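Local coordinates for protein aromatic amino acid beta-eliminating lyase/threonine aldolase (Exiguobacterium sibiricum, PDB 3LWS) that belongs to the PLP-dependent aminotransferase-like enzymes of the beta-eliminating lyase family and carries covalently bound pyridoxal phosphate, at residues A[255-258]-A[259-263]. Numbering follows the deposited sequence.
Sequences KDRM and GQYYE
Arg257 and Tyr261 meet one turn apart where helix 258-273 starts. The Tyr261 ring lies back over the chain before it: CG stands beside the backbone N (chi1 -63°), which brings one face down onto the Arg257 carbonyl, with Arg257 O 3.3 Å from Tyr261 CG, toward the rim. Over the ring also sits the Arg257 CB methylene, a CH-pi contact of 4.1 Å from CB to the ring centroid. From CG to NE the arginine runs extended. Its CD passes 3.5 Å from Tyr261 OH, and the guanidinium plane is almost perpendicular to the ring. Both polar ends go to Asp335: its OD1 takes a salt bridge from Arg257 NH1 and a hydrogen bond with Tyr261 OH, which should help fix both side chains.

Selenomethionine Met258 comes at the ring's edge, its SE 3.9 Å from Tyr261 CD2, a Met-aromatic contact reached by a chain bent at chi2. The first i to i+4 backbone bonds of the helix are Tyr261 N to Arg257 O, 3.1 Å, and Tyr262 N to Met258 O, 3.0 Å.

Gln260 turns back alongside Arg257 (chi1 74°), laying its CG 3.1 Å from Arg257 O. Two waters tie its OE1 to Asp256 O. One also accepts from Gln260 N, bridging an i to i+4 pair too far apart to bond directly: a hydrated helix N-terminal turn.

The turn links helix 241-254 to helix 258-273. Met258 and Tyr262 pack on Pro184 of helix 179-186, while Tyr261 touches Asn288 and Val333, next to strands 289-295 and 326-332 of the antiparallel sheet.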
ATOM      1  N   LYS A 255       9.463  -0.775  21.873  1.00 22.93           N
ATOM      2  CA  LYS A 255      10.656   0.060  21.711  1.00 23.10           C
ATOM      3  C   LYS A 255      11.749  -0.206  22.755  1.00 24.81           C
ATOM      4  O   LYS A 255      12.944  -0.056  22.452  1.00 24.99           O
ATOM      5  CB  LYS A 255      10.297   1.552  21.656  1.00 23.74           C
ATOM      6  CG  LYS A 255       9.588   2.100  22.884  1.00 24.26           C
ATOM      7  CD  LYS A 255       9.319   3.587  22.726  1.00 28.70           C
ATOM      8  CE  LYS A 255       8.547   4.157  23.875  1.00 32.52           C
ATOM      9  NZ  LYS A 255       9.093   3.791  25.189  1.00 41.37           N
ATOM     10  N   ASP A 256      11.339  -0.681  23.930  1.00 25.17           N
ATOM     11  CA  ASP A 256      12.229  -0.869  25.041  1.00 25.29           C
ATOM     12  C   ASP A 256      12.458  -2.336  25.347  1.00 24.54           C
ATOM     13  O   ASP A 256      12.840  -2.696  26.481  1.00 23.55           O
ATOM     14  CB  ASP A 256      11.652  -0.158  26.266  1.00 25.80           C
ATOM     15  CG  ASP A 256      11.613   1.359  26.113  1.00 31.22           C
ATOM     16  OD1 ASP A 256      12.353   1.926  25.257  1.00 34.57           O
ATOM     17  OD2 ASP A 256      10.856   1.984  26.888  1.00 36.20           O
ATOM     18  N   ARG A 257      12.234  -3.196  24.356  1.00 22.14           N
ATOM     19  CA  ARG A 257      12.493  -4.611  24.534  1.00 21.37           C
ATOM     20  C   ARG A 257      13.622  -5.116  23.668  1.00 21.51           C
ATOM     21  O   ARG A 257      13.966  -6.302  23.756  1.00 22.90           O
ATOM     22  CB  ARG A 257      11.243  -5.435  24.214  1.00 22.20           C
ATOM     23  CG  ARG A 257      10.061  -5.081  25.030  1.00 22.05           C
ATOM     24  CD  ARG A 257       8.839  -5.856  24.600  1.00 24.26           C
ATOM     25  NE  ARG A 257       7.727  -5.485  25.477  1.00 27.09           N
ATOM     26  CZ  ARG A 257       6.508  -6.032  25.460  1.00 26.83           C
ATOM     27  NH1 ARG A 257       6.203  -7.007  24.600  1.00 25.70           N
ATOM     28  NH2 ARG A 257       5.589  -5.610  26.324  1.00 25.97           N
HETATM   29  N   MSE A 258      14.214  -4.258  22.843  1.00 22.31           N
HETATM   30  CA  MSE A 258      15.276  -4.709  21.920  1.00 21.96           C
HETATM   31  C   MSE A 258      16.511  -5.222  22.646  1.00 21.61           C
HETATM   32  O   MSE A 258      17.217  -6.107  22.142  1.00 20.07           O
HETATM   33  CB  MSE A 258      15.673  -3.618  20.941  1.00 21.92           C
HETATM   34  CG  MSE A 258      14.507  -3.090  20.110  1.00 23.51           C
HETATM   35 SE   MSE A 258      13.801  -4.458  18.906  0.75 30.05          SE
HETATM   36  CE  MSE A 258      11.946  -3.829  18.915  1.00 22.57           C
ATOM     37  N   GLY A 259      16.746  -4.686  23.842  1.00 22.46           N
ATOM     38  CA  GLY A 259      17.860  -5.121  24.689  1.00 21.54           C
ATOM     39  C   GLY A 259      17.711  -6.539  25.172  1.00 22.26           C
ATOM     40  O   GLY A 259      18.657  -7.346  25.104  1.00 21.79           O
ATOM     41  N   GLN A 260      16.514  -6.858  25.654  1.00 22.04           N
ATOM     42  CA  GLN A 260      16.264  -8.196  26.130  1.00 24.22           C
ATOM     43  C   GLN A 260      16.312  -9.189  24.962  1.00 23.45           C
ATOM     44  O   GLN A 260      16.900 -10.264  25.111  1.00 21.66           O
ATOM     45  CB  GLN A 260      14.986  -8.279  26.966  1.00 25.29           C
ATOM     46  CG  GLN A 260      13.666  -8.203  26.234  1.00 34.62           C
ATOM     47  CD  GLN A 260      12.557  -7.604  27.105  1.00 41.53           C
ATOM     48  OE1 GLN A 260      12.643  -6.450  27.542  1.00 45.03           O
ATOM     49  NE2 GLN A 260      11.525  -8.382  27.359  1.00 35.89           N
ATOM     50  N   TYR A 261      15.767  -8.802  23.800  1.00 21.37           N
ATOM     51  CA  TYR A 261      15.748  -9.686  22.611  1.00 20.79           C
ATOM     52  C   TYR A 261      17.178 -10.019  22.220  1.00 19.81           C
ATOM     53  O   TYR A 261      17.492 -11.171  21.884  1.00 21.81           O
ATOM     54  CB  TYR A 261      15.031  -9.065  21.395  1.00 19.42           C
ATOM     55  CG  TYR A 261      13.561  -8.751  21.519  1.00 19.77           C
ATOM     56  CD1 TYR A 261      12.730  -9.417  22.435  1.00 18.64           C
ATOM     57  CD2 TYR A 261      12.977  -7.773  20.700  1.00 18.19           C
ATOM     58  CE1 TYR A 261      11.367  -9.095  22.531  1.00 20.18           C
ATOM     59  CE2 TYR A 261      11.625  -7.471  20.783  1.00 20.10           C
ATOM     60  CZ  TYR A 261      10.825  -8.129  21.703  1.00 18.76           C
ATOM     61  OH  TYR A 261       9.489  -7.836  21.775  1.00 19.22           O
ATOM     62  N   TYR A 262      18.048  -9.025  22.302  1.00 19.62           N
ATOM     63  CA  TYR A 262      19.471  -9.178  22.013  1.00 20.33           C
ATOM     64  C   TYR A 262      20.196 -10.098  23.008  1.00 22.05           C
ATOM     65  O   TYR A 262      21.007 -10.970  22.610  1.00 21.22           O
ATOM     66  CB  TYR A 262      20.129  -7.783  21.977  1.00 19.91           C
ATOM     67  CG  TYR A 262      21.649  -7.713  22.077  1.00 19.54           C
ATOM     68  CD1 TYR A 262      22.473  -8.444  21.213  1.00 19.87           C
ATOM     69  CD2 TYR A 262      22.262  -6.837  22.979  1.00 21.51           C
ATOM     70  CE1 TYR A 262      23.856  -8.364  21.296  1.00 20.27           C
ATOM     71  CE2 TYR A 262      23.661  -6.730  23.058  1.00 24.38           C
ATOM     72  CZ  TYR A 262      24.442  -7.488  22.216  1.00 26.05           C
ATOM     73  OH  TYR A 262      25.801  -7.397  22.281  1.00 27.10           O
ATOM     74  N   GLU A 263      19.943  -9.910  24.302  1.00 22.24           N
ATOM     75  CA  GLU A 263      20.592 -10.764  25.303  1.00 21.59           C
ATOM     76  C   GLU A 263      20.143 -12.205  25.123  1.00 21.09           C
ATOM     77  O   GLU A 263      20.949 -13.128  25.251  1.00 20.99           O
ATOM     78  CB  GLU A 263      20.296 -10.282  26.714  1.00 22.92           C
ATOM     79  CG  GLU A 263      21.126  -9.054  27.088  1.00 30.09           C
ATOM     80  CD  GLU A 263      22.645  -9.300  27.040  1.00 38.07           C
ATOM     81  OE1 GLU A 263      23.085 -10.441  27.310  1.00 41.42           O
ATOM     82  OE2 GLU A 263      23.397  -8.352  26.718  1.00 40.64           O
TER
HETATM   83  O   HOH W   1      14.929  -4.388  26.624  1.00 22.89           O
HETATM   84  O   HOH W   2      11.762  -3.617  28.954  1.00 28.68           O